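Local coordinates for putative chemotaxis protein (Desulfovibrio vulgaris str. Hildenborough, PDB 3H4Y), which probably acts as a chemotaxis phosphatase of the CheX type, dephosphorylating the response regulator CheY to help end its signal, at residues 19-24 with 70-75; 87-92 with 121-126. All blocks are in the same frame, centred on the assembly; numbering follows the deposited sequence. Where two conformers were deposited one is given.

Overall arrangement
The two contacts are neighbours in a CheX-type alpha/beta fold, with centres about 14 Å apart and each about 12 Å from the centre of the chain. They come in series: interaction 1 joins helix 10-25 to helix 66-77, and interaction 2 then sets helix 84-109 against strand 114-124, an outermost strand of the six-stranded antiparallel sheet within the chain. Helices 66-77 and 84-109 are consecutive and connect the two, V73 of segment 70-75 packing on T88 and A91 of segment 87-92. The helical layer is thus tied to a strand that continues the sheet into the second subunit, consistent with a CheX-like dimer.

Interaction 1 (19-24 with 70-75); sequences NVLSTM and IALVKG
A water donates to both G75 O and M24 O, bridging the gap where helices 10-25 and 66-77 of the CheX-type alpha/beta fold converge near their C-terminal ends. It lies 2.9 Å from G75 O and 3.2 Å from M24 O, although further acceptors nearby compete for its protons. Such bridging suits two carbonyls that cannot bond to each other, M24 O and G75 O being 4.0 Å apart. G75 fits this place because, with no side chain, it adds nothing but backbone on the flank that faces helix 10-25.

Deeper in, the contact becomes purely apolar. L72 holds CG anti to its own N (chi1 173°), which carries CD1 across the gap to meet CG of L21 at 4.1 Å. The two leucines cross at about a right angle, so they touch at the branch point of one and a single methyl of the other. L21 also packs on V95 of helix 84-109, and its branched, apolar end can touch L72 and V95 at once where three helices meet. The selenomethionine M24, in the conformer described, instead sends its long side chain away from helix 66-77 and onto M98 of helix 84-109.

Within helix 10-25, N19 O accepts two bonds, from the backbone N and from OG1 of T23, which arrive from opposite faces of the carbonyl plane. A chi1 of -57° folds the T23 hydroxyl back over the preceding turn, where it adds a side-chain bond to the helix's own backbone bond, T23 OG1 sitting 2.9 Å from N19 O.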
loop_
_atom_site.group_PDB
_atom_site.type_symbol
_atom_site.label_atom_id
_atom_site.label_comp_id
_atom_site.label_asym_id
_atom_site.label_seq_id
_atom_site.Cartn_x
_atom_site.Cartn_y
_atom_site.Cartn_z
ATOM N N ASN A 19 -0.101 18.851 11.966
ATOM C CA ASN A 19 0.300 18.496 13.339
ATOM C C ASN A 19 1.468 17.539 13.356
ATOM O O ASN A 19 2.439 17.689 14.144
ATOM C CB ASN A 19 -0.790 17.757 14.105
ATOM C CG ASN A 19 -1.916 18.616 14.529
ATOM O OD1 ASN A 19 -1.858 19.847 14.461
ATOM N ND2 ASN A 19 -3.008 17.948 14.971
ATOM N N VAL A 20 1.396 16.522 12.499
ATOM C CA VAL A 20 2.414 15.480 12.520
ATOM C C VAL A 20 3.744 16.017 11.992
ATOM O O VAL A 20 4.776 15.837 12.621
ATOM C CB VAL A 20 1.957 14.232 11.734
ATOM C CG1 VAL A 20 3.099 13.244 11.512
ATOM C CG2 VAL A 20 0.781 13.562 12.456
ATOM N N LEU A 21 3.739 16.688 10.846
ATOM C CA LEU A 21 4.973 17.229 10.320
ATOM C C LEU A 21 5.575 18.281 11.244
ATOM O O LEU A 21 6.801 18.326 11.384
ATOM C CB LEU A 21 4.855 17.752 8.879
ATOM C CG LEU A 21 5.188 16.697 7.818
ATOM C CD1 LEU A 21 4.094 15.596 7.803
ATOM C CD2 LEU A 21 5.344 17.301 6.469
ATOM N N SER A 22 4.748 19.160 11.820
ATOM C CA SER A 22 5.256 20.198 12.721
ATOM C C SER A 22 5.890 19.577 13.954
ATOM O O SER A 22 6.994 19.939 14.350
ATOM C CB SER A 22 4.135 21.132 13.188
ATOM O OG SER A 22 3.424 21.703 12.102
ATOM N N THR A 23 5.197 18.628 14.567
ATOM C CA THR A 23 5.677 18.039 15.831
ATOM C C THR A 23 6.831 17.079 15.680
ATOM O O THR A 23 7.769 17.107 16.478
ATOM C CB THR A 23 4.526 17.298 16.553
ATOM O OG1 THR A 23 3.464 18.210 16.773
ATOM C CG2 THR A 23 5.004 16.741 17.904
HETATM N N MSE A 24 6.817 16.281 14.629
HETATM C CA MSE A 24 7.821 15.228 14.424
HETATM C C MSE A 24 9.031 15.710 13.659
HETATM O O MSE A 24 10.127 15.184 13.840
HETATM C CB MSE A 24 7.242 14.026 13.664
HETATM C CG MSE A 24 6.054 13.334 14.306
HETATM SE SE MSE A 24 5.822 11.529 13.537
HETATM C CE MSE A 24 4.258 10.666 14.508
ATOM N N ILE A 70 13.833 13.719 1.886
ATOM C CA ILE A 70 15.164 13.874 2.495
ATOM C C ILE A 70 15.118 14.926 3.605
ATOM O O ILE A 70 15.638 14.718 4.709
ATOM C CB ILE A 70 16.240 14.220 1.450
ATOM C CG1 ILE A 70 16.501 13.014 0.553
ATOM C CG2 ILE A 70 17.550 14.652 2.124
ATOM C CD1 ILE A 70 17.312 13.365 -0.730
ATOM N N ALA A 71 14.463 16.059 3.345
ATOM C CA ALA A 71 14.354 17.102 4.335
ATOM C C ALA A 71 13.512 16.700 5.514
ATOM O O ALA A 71 13.812 17.078 6.673
ATOM C CB ALA A 71 13.772 18.387 3.679
ATOM N N LEU A 72 12.465 15.935 5.246
ATOM C CA LEU A 72 11.635 15.374 6.306
ATOM C C LEU A 72 12.459 14.511 7.251
ATOM O O LEU A 72 12.394 14.662 8.460
ATOM C CB LEU A 72 10.530 14.519 5.704
ATOM C CG LEU A 72 9.675 13.740 6.689
ATOM C CD1 LEU A 72 8.702 14.737 7.329
ATOM C CD2 LEU A 72 8.915 12.648 5.992
ATOM N N VAL A 73 13.244 13.604 6.684
ATOM C CA VAL A 73 14.031 12.691 7.502
ATOM C C VAL A 73 15.082 13.440 8.309
ATOM O O VAL A 73 15.280 13.180 9.516
ATOM C CB VAL A 73 14.653 11.535 6.631
ATOM C CG1 VAL A 73 15.597 10.692 7.492
ATOM C CG2 VAL A 73 13.550 10.714 6.019
ATOM N N LYS A 74 15.731 14.425 7.696
ATOM C CA LYS A 74 16.668 15.259 8.437
ATOM C C LYS A 74 15.964 15.981 9.586
ATOM O O LYS A 74 16.499 16.081 10.685
ATOM C CB LYS A 74 17.325 16.284 7.519
ATOM C CG LYS A 74 18.321 15.702 6.554
ATOM C CD LYS A 74 18.877 16.799 5.625
ATOM C CE LYS A 74 19.794 16.223 4.541
ATOM N NZ LYS A 74 20.037 17.212 3.424
ATOM N N GLY A 75 14.770 16.524 9.342
ATOM C CA GLY A 75 14.049 17.206 10.422
ATOM C C GLY A 75 13.679 16.281 11.576
ATOM O O GLY A 75 13.702 16.687 12.746
HETATM O O HOH W 1 11.906 17.644 14.765
#

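Interaction 2 (87-92 with 121-126); sequences DTKDAV and VIMGDG
K89 of helix 84-109 and V121 of strand 114-124 bring their backbones within 6.1 Å, CA to CA, as the helix packs against an outermost strand of the sheet within the chain. The side chain of V121 is directed at the helix and fills this narrow gap with its two methyls. CG2 comes 3.4 Å from K89 O, while CG1 lies against the root of the lysine, 4.0 Å from K89 CG. A small, beta-branched valine suits both the strand and such a close approach.

Two residues along, on the same side of the strand, the selenomethionine M123 also faces the helix. In the conformer described its chain bends at chi3 (72°), crosses the K89 side chain at about a right angle and sets SE 3.9 Å from both K89 CG and K89 CE. The lysine itself runs extended beyond CG, offering an aliphatic stem to both neighbours.

Its NZ continues into the dimer interface and bonds to S130 OG of the second subunit; a strand of that subunit pairs antiparallel with V121-M123. K89 therefore serves two chemistries at once: methylenes bury against valine and, in this conformer, selenium, while the polar end, probably charged, finds a hydrogen-bond partner in a hydroxyl of the other chain.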
loop_
_atom_site.group_PDB
_atom_site.type_symbol
_atom_site.label_atom_id
_atom_site.label_comp_id
_atom_site.label_asym_id
_atom_site.label_seq_id
_atom_site.Cartn_x
_atom_site.Cartn_y
_atom_site.Cartn_z
ATOM N N ASP A 87 16.265 4.634 7.327
ATOM C CA ASP A 87 15.700 5.793 8.022
ATOM C C ASP A 87 14.607 6.494 7.266
ATOM O O ASP A 87 13.647 6.989 7.898
ATOM C CB ASP A 87 16.771 6.834 8.330
ATOM C CG ASP A 87 17.748 6.379 9.407
ATOM O OD1 ASP A 87 17.531 5.338 10.072
ATOM O OD2 ASP A 87 18.749 7.123 9.567
ATOM N N THR A 88 14.764 6.635 5.951
ATOM C CA THR A 88 13.747 7.271 5.134
ATOM C C THR A 88 12.491 6.384 5.192
ATOM O O THR A 88 11.396 6.902 5.338
ATOM C CB THR A 88 14.234 7.507 3.693
ATOM O OG1 THR A 88 15.385 8.372 3.724
ATOM C CG2 THR A 88 13.157 8.150 2.840
ATOM N N LYS A 89 12.659 5.066 5.102
ATOM C CA LYS A 89 11.526 4.138 5.176
ATOM C C LYS A 89 10.789 4.268 6.505
ATOM O O LYS A 89 9.555 4.399 6.543
ATOM C CB LYS A 89 11.970 2.677 4.980
ATOM C CG LYS A 89 12.455 2.336 3.579
ATOM C CD LYS A 89 12.859 0.877 3.529
ATOM C CE LYS A 89 13.591 0.528 2.266
ATOM N NZ LYS A 89 13.689 -0.959 2.131
ATOM N N ASP A 90 11.542 4.166 7.589
ATOM C CA ASP A 90 10.941 4.177 8.930
ATOM C C ASP A 90 10.292 5.507 9.207
ATOM O O ASP A 90 9.165 5.529 9.722
ATOM C CB ASP A 90 11.968 3.832 10.011
ATOM C CG ASP A 90 12.474 2.413 9.913
ATOM O OD1 ASP A 90 11.855 1.548 9.237
ATOM O OD2 ASP A 90 13.498 2.150 10.565
ATOM N N ALA A 91 10.936 6.597 8.810
ATOM C CA ALA A 91 10.394 7.948 8.974
ATOM C C ALA A 91 9.101 8.187 8.182
ATOM O O ALA A 91 8.124 8.671 8.777
ATOM C CB ALA A 91 11.420 8.990 8.569
ATOM N N VAL A 92 9.106 7.896 6.868
ATOM C CA VAL A 92 7.922 8.032 6.028
ATOM C C VAL A 92 6.823 7.129 6.575
ATOM O O VAL A 92 5.684 7.543 6.633
ATOM C CB VAL A 92 8.198 7.792 4.515
ATOM C CG1 VAL A 92 6.953 7.787 3.711
ATOM C CG2 VAL A 92 9.132 8.923 4.002
ATOM N N VAL A 121 5.870 1.045 2.779
ATOM C CA VAL A 121 6.668 2.082 2.136
ATOM C C VAL A 121 7.097 1.634 0.738
ATOM O O VAL A 121 7.593 0.532 0.538
ATOM C CB VAL A 121 7.881 2.461 3.016
ATOM C CG1 VAL A 121 8.843 3.345 2.254
ATOM C CG2 VAL A 121 7.383 3.187 4.289
ATOM N N ILE A 122 6.910 2.549 -0.197
ATOM C CA ILE A 122 7.244 2.341 -1.596
ATOM C C ILE A 122 8.361 3.265 -1.987
ATOM O O ILE A 122 8.312 4.480 -1.715
ATOM C CB ILE A 122 6.064 2.619 -2.529
ATOM C CG1 ILE A 122 4.926 1.646 -2.239
ATOM C CG2 ILE A 122 6.493 2.509 -3.997
ATOM C CD1 ILE A 122 3.849 2.224 -1.284
HETATM N N MSE A 123 9.385 2.706 -2.628
HETATM C CA MSE A 123 10.476 3.549 -3.108
HETATM C C MSE A 123 10.728 3.246 -4.572
HETATM O O MSE A 123 10.493 2.147 -5.050
HETATM C CB MSE A 123 11.750 3.346 -2.311
HETATM C CG MSE A 123 11.534 3.620 -0.865
HETATM SE SE MSE A 123 13.215 3.703 0.039
HETATM C CE MSE A 123 13.728 5.386 -0.734
ATOM N N GLY A 124 11.194 4.257 -5.276
ATOM C CA GLY A 124 11.437 4.139 -6.710
ATOM C C GLY A 124 11.124 5.470 -7.339
ATOM O O GLY A 124 10.035 5.988 -7.183
ATOM N N ASP A 125 12.095 6.097 -7.992
ATOM C CA ASP A 125 11.840 7.438 -8.514
ATOM C C ASP A 125 10.737 7.423 -9.568
ATOM O O ASP A 125 10.740 6.580 -10.497
ATOM C CB ASP A 125 13.116 8.043 -9.126
ATOM C CG ASP A 125 14.189 8.367 -8.083
ATOM O OD1 ASP A 125 13.933 8.266 -6.869
ATOM O OD2 ASP A 125 15.312 8.776 -8.495
ATOM N N GLY A 126 9.789 8.328 -9.404
ATOM C CA GLY A 126 8.676 8.442 -10.358
ATOM C C GLY A 126 7.660 7.315 -10.362
ATOM O O GLY A 126 6.899 7.165 -11.340
#